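PDB 5U47: penicillin binding protein 2X from Streptococcus thermophilus, which probably cross-links neighbouring glycan strands of peptidoglycan as a transpeptidase of the cell-division machinery, and is the kind of enzyme that beta-lactams inactivate. Local coordinates for residues Ala29-Thr34 against Ala44-Ser49; Gly309-Asn314 against Arg470-Ser475. The protein carries 1 engineered substitution. All blocks are in the same frame, centred on the assembly; numbering follows the deposited sequence.

Interaction 1: residues Ala29-Thr34 against Ala44-Ser49; sequences AAKRGT and AEDSTS. With ACT (acetate ion), chain C.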
ATOM      1  N   ALA A  29      21.006 -18.450   3.834  1.00 34.24           N
ATOM      2  CA  ALA A  29      19.785 -17.682   3.747  1.00 34.38           C
ATOM      3  C   ALA A  29      18.607 -18.581   3.437  1.00 32.26           C
ATOM      4  O   ALA A  29      18.700 -19.477   2.613  1.00 31.92           O
ATOM      5  CB  ALA A  29      19.909 -16.608   2.673  1.00 35.33           C
ATOM      6  N   ALA A  30      17.513 -18.354   4.131  1.00 32.30           N
ATOM      7  CA  ALA A  30      16.286 -19.085   3.881  1.00 32.77           C
ATOM      8  C   ALA A  30      15.646 -18.578   2.582  1.00 32.72           C
ATOM      9  O   ALA A  30      15.919 -17.457   2.128  1.00 30.28           O
ATOM     10  CB  ALA A  30      15.320 -18.874   5.039  1.00 33.99           C
ATOM     11  N   LYS A  31      14.809 -19.415   1.984  1.00 32.25           N
ATOM     12  CA  LYS A  31      14.050 -19.005   0.840  1.00 30.98           C
ATOM     13  C   LYS A  31      13.083 -17.885   1.291  1.00 28.54           C
ATOM     14  O   LYS A  31      12.358 -18.027   2.281  1.00 27.35           O
ATOM     15  CB  LYS A  31      13.240 -20.168   0.294  1.00 35.04           C
ATOM     16  CG  LYS A  31      12.294 -19.763  -0.821  1.00 37.83           C
ATOM     17  CD  LYS A  31      11.394 -20.883  -1.254  1.00 41.01           C
ATOM     18  CE  LYS A  31      10.483 -20.396  -2.365  1.00 43.36           C
ATOM     19  NZ  LYS A  31       9.476 -21.429  -2.730  1.00 47.10           N
ATOM     20  N   ARG A  32      13.087 -16.783   0.562  1.00 26.35           N
ATOM     21  CA  ARG A  32      12.208 -15.674   0.844  1.00 25.82           C
ATOM     22  C   ARG A  32      10.811 -16.016   0.342  1.00 25.82           C
ATOM     23  O   ARG A  32      10.649 -16.609  -0.732  1.00 26.31           O
ATOM     24  CB  ARG A  32      12.731 -14.419   0.146  1.00 25.49           C
ATOM     25  CG  ARG A  32      11.976 -13.139   0.459  1.00 25.58           C
ATOM     26  CD  ARG A  32      12.688 -11.954  -0.188  1.00 25.71           C
ATOM     27  NE  ARG A  32      12.048 -10.676   0.105  1.00 25.41           N
ATOM     28  CZ  ARG A  32      12.195 -10.001   1.242  1.00 25.79           C
ATOM     29  NH1 ARG A  32      12.943 -10.489   2.240  1.00 26.84           N
ATOM     30  NH2 ARG A  32      11.577  -8.850   1.405  1.00 25.00           N
ATOM     31  N   GLY A  33       9.807 -15.608   1.108  1.00 25.11           N
ATOM     32  CA  GLY A  33       8.432 -15.841   0.764  1.00 24.25           C
ATOM     33  C   GLY A  33       8.071 -15.225  -0.569  1.00 24.03           C
ATOM     34  O   GLY A  33       8.705 -14.275  -1.023  1.00 22.63           O
ATOM     35  N   THR A  34       7.062 -15.810  -1.200  1.00 23.99           N
ATOM     36  CA  THR A  34       6.567 -15.343  -2.473  1.00 24.01           C
ATOM     37  C   THR A  34       5.461 -14.341  -2.206  1.00 23.48           C
ATOM     38  O   THR A  34       4.700 -14.505  -1.255  1.00 23.92           O
ATOM     39  CB  THR A  34       6.015 -16.528  -3.284  1.00 24.31           C
ATOM     40  OG1 THR A  34       7.092 -17.371  -3.636  1.00 25.26           O
ATOM     41  CG2 THR A  34       5.314 -16.088  -4.558  1.00 24.64           C
ATOM     42  N   ALA A  44       6.252 -11.653  -7.017  1.00 22.34           N
ATOM     43  CA  ALA A  44       7.671 -11.658  -6.680  1.00 23.37           C
ATOM     44  C   ALA A  44       8.035 -13.013  -6.064  1.00 23.94           C
ATOM     45  O   ALA A  44       7.351 -13.489  -5.156  1.00 22.02           O
ATOM     46  CB  ALA A  44       8.031 -10.536  -5.699  1.00 23.44           C
ATOM     47  N   GLU A  45       9.103 -13.621  -6.556  1.00 25.15           N
ATOM     48  CA  GLU A  45       9.540 -14.899  -6.041  1.00 28.04           C
ATOM     49  C   GLU A  45      11.031 -15.070  -6.216  1.00 28.27           C
ATOM     50  O   GLU A  45      11.654 -14.430  -7.083  1.00 25.66           O
ATOM     51  CB  GLU A  45       8.805 -16.067  -6.724  1.00 30.88           C
ATOM     52  CG  GLU A  45       9.092 -16.225  -8.216  1.00 34.65           C
ATOM     53  CD  GLU A  45       8.488 -17.507  -8.824  1.00 38.27           C
ATOM     54  OE1 GLU A  45       7.917 -18.345  -8.089  1.00 40.27           O
ATOM     55  OE2 GLU A  45       8.581 -17.675 -10.054  1.00 44.60           O
ATOM     56  N   ASP A  46      11.590 -15.940  -5.382  1.00 28.65           N
ATOM     57  CA  ASP A  46      13.008 -16.268  -5.447  1.00 30.55           C
ATOM     58  C   ASP A  46      13.314 -17.121  -6.659  1.00 31.46           C
ATOM     59  O   ASP A  46      12.495 -17.928  -7.077  1.00 31.71           O
ATOM     60  CB  ASP A  46      13.474 -17.042  -4.192  1.00 30.39           C
ATOM     61  CG  ASP A  46      13.688 -16.152  -2.991  1.00 31.70           C
ATOM     62  OD1 ASP A  46      13.301 -14.963  -3.066  1.00 30.99           O
ATOM     63  OD2 ASP A  46      14.261 -16.642  -1.959  1.00 32.94           O
ATOM     64  N   SER A  47      14.508 -16.915  -7.205  1.00 33.05           N
ATOM     65  CA  SER A  47      15.031 -17.677  -8.326  1.00 35.73           C
ATOM     66  C   SER A  47      16.491 -18.016  -8.018  1.00 36.09           C
ATOM     67  O   SER A  47      17.304 -17.121  -7.730  1.00 34.74           O
ATOM     68  CB  SER A  47      14.926 -16.860  -9.604  1.00 37.39           C
ATOM     69  OG  SER A  47      15.601 -17.450 -10.672  1.00 41.05           O
ATOM     70  N   THR A  48      16.804 -19.306  -8.061  1.00 36.53           N
ATOM     71  CA  THR A  48      18.151 -19.802  -7.769  1.00 36.27           C
ATOM     72  C   THR A  48      18.872 -20.180  -9.045  1.00 36.34           C
ATOM     73  O   THR A  48      18.326 -20.877  -9.899  1.00 35.79           O
ATOM     74  CB  THR A  48      18.092 -21.068  -6.905  1.00 37.48           C
ATOM     75  OG1 THR A  48      17.284 -20.830  -5.768  1.00 37.60           O
ATOM     76  CG2 THR A  48      19.487 -21.485  -6.426  1.00 39.06           C
ATOM     77  N   SER A  49      20.095 -19.697  -9.175  1.00 36.90           N
ATOM     78  CA  SER A  49      20.960 -20.055 -10.290  1.00 36.99           C
ATOM     79  C   SER A  49      22.296 -20.474  -9.642  1.00 35.93           C
ATOM     80  O   SER A  49      22.472 -20.366  -8.419  1.00 35.35           O
ATOM     81  CB  SER A  49      21.092 -18.923 -11.295  1.00 36.79           C
ATOM     82  OG  SER A  49      21.733 -17.818 -10.716  1.00 39.99           O
TER
HETATM   83  C   ACT C 802      14.074 -20.910  -5.201  1.00 64.65           C
HETATM   84  O   ACT C 802      13.255 -21.054  -4.263  1.00 64.49           O
HETATM   85  OXT ACT C 802      14.962 -20.025  -5.177  1.00 57.03           O
HETATM   86  CH3 ACT C 802      13.990 -21.828  -6.388  1.00 62.33           C
HETATM   87  O   HOH W   1      16.189 -16.117  -0.255  1.00 36.25           O
HETATM   88  O   HOH W   2       9.770 -16.989  -3.279  1.00 28.38           O
HETATM   89  O   HOH W   3       7.009 -18.945  -5.741  1.00 42.52           O
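D46 reaches from its strand across to the loop 29-34, and its carboxylate closes on the backbone of R32. Its CB, on the way out, passes the bound acetate, an ion that probably came from the crystallisation solution, with OXT 3.5 Å away. With chi1 at -78°, CG stands opposite the carbonyl carbon and close to its own backbone N, and from there the carboxylate lies against the start of the R32 side chain. OD1 rests 3.3 Å from R32 CB and forms a salt bridge with R142. OD2 takes the backbone N-H of R32 at 2.8 Å, nearly straight at 158°, although the donor stands 46° out of the carboxylate plane. A water adds a second grip on OD2 and ties it to the carbonyl of A30, so one oxygen holds two points of a loop that has no regular structure of its own.

The guanidinium of R32 does not join this bond. CG lies anti to the backbone N, and the extended chain leads off to a salt bridge with E177. Further along, water 2 links R32 O, T34 OG1 and the D46 backbone N, while water 3 joins T34 OG1 to E45 OE1, with 2.6 Å on each arm. T34 CG2 and CA both settle against A44 O, each at 3.4 Å, the latter as a CA-H...O contact.

K31 runs its aliphatic chain past the acetate, CE being 3.4 Å from ACT O, and T48 OG1 donates to OXT on the far side of that ion. Backbone bonds of E45 to M143 and of T34 to I218 continue the arrangement into neighbouring strands: an irregular loop is held by an aspartate side chain to strand 42-55, within the mixed beta-sheet of the dimerisation-domain region.

Interaction 2: residues Gly309-Asn314 against Arg470-Ser475; sequences GSFNPN and RNYMIS. With ACT (acetate ion), chain D.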
ATOM      1  N   GLY A 309     -27.020  18.843   9.613  1.00 45.53           N
ATOM      2  CA  GLY A 309     -28.351  19.399   9.435  1.00 48.73           C
ATOM      3  C   GLY A 309     -28.298  20.819   8.870  1.00 50.11           C
ATOM      4  O   GLY A 309     -29.318  21.510   8.834  1.00 51.57           O
ATOM      5  N   SER A 310     -27.121  21.252   8.408  1.00 49.49           N
ATOM      6  CA  SER A 310     -26.940  22.620   7.894  1.00 52.94           C
ATOM      7  C   SER A 310     -26.735  22.671   6.368  1.00 53.93           C
ATOM      8  O   SER A 310     -25.855  23.393   5.854  1.00 54.84           O
ATOM      9  CB  SER A 310     -25.786  23.310   8.636  1.00 52.98           C
ATOM     10  OG  SER A 310     -24.576  22.585   8.504  1.00 49.37           O
ATOM     11  N   PHE A 311     -27.553  21.896   5.653  1.00 52.52           N
ATOM     12  CA  PHE A 311     -27.519  21.883   4.203  1.00 50.84           C
ATOM     13  C   PHE A 311     -28.934  21.949   3.638  1.00 52.51           C
ATOM     14  O   PHE A 311     -29.726  21.027   3.807  1.00 50.33           O
ATOM     15  CB  PHE A 311     -26.814  20.637   3.673  1.00 49.08           C
ATOM     16  CG  PHE A 311     -26.705  20.607   2.179  1.00 47.03           C
ATOM     17  CD1 PHE A 311     -25.682  21.282   1.533  1.00 46.24           C
ATOM     18  CD2 PHE A 311     -27.633  19.921   1.414  1.00 47.22           C
ATOM     19  CE1 PHE A 311     -25.579  21.266   0.151  1.00 46.41           C
ATOM     20  CE2 PHE A 311     -27.534  19.900   0.037  1.00 46.71           C
ATOM     21  CZ  PHE A 311     -26.511  20.577  -0.597  1.00 45.99           C
ATOM     22  N   ASN A 312     -29.247  23.070   3.000  1.00 55.63           N
ATOM     23  CA  ASN A 312     -30.504  23.232   2.305  1.00 57.44           C
ATOM     24  C   ASN A 312     -30.071  23.222   0.844  1.00 58.08           C
ATOM     25  O   ASN A 312     -29.452  24.185   0.387  1.00 60.20           O
ATOM     26  CB  ASN A 312     -31.178  24.538   2.690  1.00 60.07           C
ATOM     27  CG  ASN A 312     -32.553  24.685   2.070  1.00 62.59           C
ATOM     28  OD1 ASN A 312     -32.857  24.087   1.030  1.00 62.22           O
ATOM     29  ND2 ASN A 312     -33.395  25.487   2.706  1.00 65.36           N
ATOM     30  N   PRO A 313     -30.370  22.125   0.101  1.00 58.96           N
ATOM     31  CA  PRO A 313     -29.894  22.035  -1.294  1.00 58.86           C
ATOM     32  C   PRO A 313     -30.374  23.162  -2.204  1.00 59.78           C
ATOM     33  O   PRO A 313     -29.637  23.571  -3.107  1.00 56.49           O
ATOM     34  CB  PRO A 313     -30.473  20.693  -1.789  1.00 59.42           C
ATOM     35  CG  PRO A 313     -31.642  20.428  -0.901  1.00 59.72           C
ATOM     36  CD  PRO A 313     -31.280  21.009   0.437  1.00 59.40           C
ATOM     37  N   ASN A 314     -31.587  23.648  -1.932  1.00 60.20           N
ATOM     38  CA  ASN A 314     -32.264  24.656  -2.739  1.00 61.46           C
ATOM     39  C   ASN A 314     -31.906  26.102  -2.434  1.00 59.76           C
ATOM     40  O   ASN A 314     -32.094  26.965  -3.294  1.00 61.44           O
ATOM     41  CB  ASN A 314     -33.771  24.478  -2.558  1.00 66.48           C
ATOM     42  CG  ASN A 314     -34.211  23.050  -2.816  1.00 68.28           C
ATOM     43  OD1 ASN A 314     -33.583  22.336  -3.594  1.00 67.06           O
ATOM     44  ND2 ASN A 314     -35.283  22.625  -2.152  1.00 73.27           N
ATOM     45  N   ARG A 470     -23.639  10.884  -2.076  1.00 28.12           N
ATOM     46  CA  ARG A 470     -23.419  10.118  -3.314  1.00 27.73           C
ATOM     47  C   ARG A 470     -24.393  10.527  -4.412  1.00 28.81           C
ATOM     48  O   ARG A 470     -24.008  10.632  -5.573  1.00 28.32           O
ATOM     49  CB  ARG A 470     -23.498   8.610  -3.082  1.00 26.81           C
ATOM     50  CG  ARG A 470     -22.327   8.026  -2.279  1.00 25.90           C
ATOM     51  CD  ARG A 470     -22.256   6.504  -2.388  1.00 24.67           C
ATOM     52  NE  ARG A 470     -23.540   5.855  -2.101  1.00 26.32           N
ATOM     53  CZ  ARG A 470     -24.034   5.610  -0.884  1.00 28.33           C
ATOM     54  NH1 ARG A 470     -23.380   5.962   0.229  1.00 28.21           N
ATOM     55  NH2 ARG A 470     -25.218   5.022  -0.770  1.00 29.56           N
ATOM     56  N   ASN A 471     -25.645  10.771  -4.044  1.00 30.87           N
ATOM     57  CA  ASN A 471     -26.634  11.210  -5.022  1.00 33.06           C
ATOM     58  C   ASN A 471     -26.289  12.614  -5.567  1.00 32.57           C
ATOM     59  O   ASN A 471     -26.354  12.829  -6.773  1.00 32.49           O
ATOM     60  CB  ASN A 471     -28.045  11.165  -4.458  1.00 35.91           C
ATOM     61  CG  ASN A 471     -29.077  11.590  -5.487  1.00 40.34           C
ATOM     62  OD1 ASN A 471     -29.136  11.032  -6.583  1.00 44.07           O
ATOM     63  ND2 ASN A 471     -29.871  12.597  -5.153  1.00 41.89           N
ATOM     64  N   TYR A 472     -25.898  13.550  -4.704  1.00 32.11           N
ATOM     65  CA  TYR A 472     -25.497  14.885  -5.190  1.00 33.57           C
ATOM     66  C   TYR A 472     -24.299  14.774  -6.134  1.00 31.88           C
ATOM     67  O   TYR A 472     -24.197  15.520  -7.107  1.00 33.00           O
ATOM     68  CB  TYR A 472     -25.182  15.864  -4.042  1.00 34.10           C
ATOM     69  CG  TYR A 472     -26.394  16.265  -3.226  1.00 35.82           C
ATOM     70  CD1 TYR A 472     -27.468  16.910  -3.822  1.00 37.92           C
ATOM     71  CD2 TYR A 472     -26.447  16.049  -1.853  1.00 35.71           C
ATOM     72  CE1 TYR A 472     -28.584  17.294  -3.086  1.00 39.01           C
ATOM     73  CE2 TYR A 472     -27.555  16.424  -1.115  1.00 37.12           C
ATOM     74  CZ  TYR A 472     -28.616  17.047  -1.738  1.00 38.89           C
ATOM     75  OH  TYR A 472     -29.711  17.426  -1.008  1.00 41.55           O
ATOM     76  N   MET A 473     -23.416  13.822  -5.859  1.00 29.95           N
ATOM     77  CA  MET A 473     -22.229  13.581  -6.705  1.00 29.67           C
ATOM     78  C   MET A 473     -22.545  13.047  -8.113  1.00 29.78           C
ATOM     79  O   MET A 473     -21.691  13.115  -9.001  1.00 30.80           O
ATOM     80  CB  MET A 473     -21.239  12.653  -5.985  1.00 27.98           C
ATOM     81  CG  MET A 473     -20.486  13.325  -4.852  1.00 27.77           C
ATOM     82  SD  MET A 473     -19.559  12.170  -3.812  1.00 26.53           S
ATOM     83  CE  MET A 473     -18.193  11.748  -4.885  1.00 25.48           C
ATOM     84  N   ILE A 474     -23.743  12.504  -8.332  1.00 29.97           N
ATOM     85  CA  ILE A 474     -24.134  12.067  -9.681  1.00 30.58           C
ATOM     86  C   ILE A 474     -24.204  13.297 -10.600  1.00 32.46           C
ATOM     87  O   ILE A 474     -23.746  13.265 -11.760  1.00 31.96           O
ATOM     88  CB  ILE A 474     -25.500  11.336  -9.689  1.00 31.84           C
ATOM     89  CG1 ILE A 474     -25.403   9.980  -8.967  1.00 31.68           C
ATOM     90  CG2 ILE A 474     -26.015  11.143 -11.117  1.00 33.33           C
ATOM     91  CD1 ILE A 474     -26.736   9.288  -8.773  1.00 33.01           C
ATOM     92  N   SER A 475     -24.766  14.382 -10.071  1.00 33.45           N
ATOM     93  CA  SER A 475     -24.935  15.619 -10.845  1.00 35.23           C
ATOM     94  C   SER A 475     -23.635  16.261 -11.282  1.00 34.67           C
ATOM     95  O   SER A 475     -23.607  16.970 -12.282  1.00 35.26           O
ATOM     96  CB  SER A 475     -25.815  16.632 -10.101  1.00 36.47           C
ATOM     97  OG  SER A 475     -27.107  16.096  -9.913  1.00 37.40           O
TER
HETATM   98  C   ACT D 803     -28.841  16.744 -13.288  1.00 47.63           C
HETATM   99  O   ACT D 803     -28.558  16.620 -12.080  1.00 43.34           O
HETATM  100  OXT ACT D 803     -28.586  15.843 -14.119  1.00 46.53           O
HETATM  101  CH3 ACT D 803     -29.519  18.007 -13.747  1.00 47.25           C
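S475 OG donates to O of the bound acetate at 2.7 Å, and the same ion is also held by T478 one turn further along the helix. Across the two segments the contact is carried instead by Y472, whose side chain leans out from the helix to meet F311 and P313. The rings of F311 and Y472 form an offset edge-to-face pair, with centroids 5.2 Å apart and planes inclined at 61°. The edge of F311 is turned to the face of Y472: CE2 comes within 3.5 Å of Y472 CZ, and CZ of F311 stands above that ring, displaced toward its rim. The phenol oxygen, in turn, lies near the plane of the F311 ring, at its edge.

Both segments belong to the penicillin-binding transpeptidase domain, which has the beta-lactamase-like fold, and the contact joins the loop following helix 297-308 to helix 463-478. Helix 297-308 closes in a Schellman motif at G309, from which the chain runs on to F311. There CG is anti to the backbone N (chi1 -178°), carrying the ring toward the tyrosine. L302 touches both rings, so helix 297-308 also packs against the pair, as do F347 and A348 of helix 347-352.

P313 meets the tyrosine tip obliquely, its CB 3.4 Å from Y472 OH and CG 3.6 Å from the same oxygen. Just beside it N312 OD1 accepts from the backbone N of N314 at 3.3 Å, making an Asx turn around the proline, and P313 O is taken by the hydroxyl of S346.

Overall arrangement
Interactions 1 and 2 sit on opposite sides of the chain's centre, their own centres 53 Å apart and their nearest atoms about 34 Å apart, and they do not touch. They follow one another along the chain, the first in the dimerisation-domain region and the second in the transpeptidase domain. They also differ in means: a carboxylate and bridging waters secure 29-34 to 44-49, whereas rings and a proline join 309-314 to 470-475. Interaction 2 is the one allied to the probable catalytic machinery, since helix 297-308, which leads into its loop, carries K298 of an SxxK pattern with S295, and M473 touches K505 on strand 503-510.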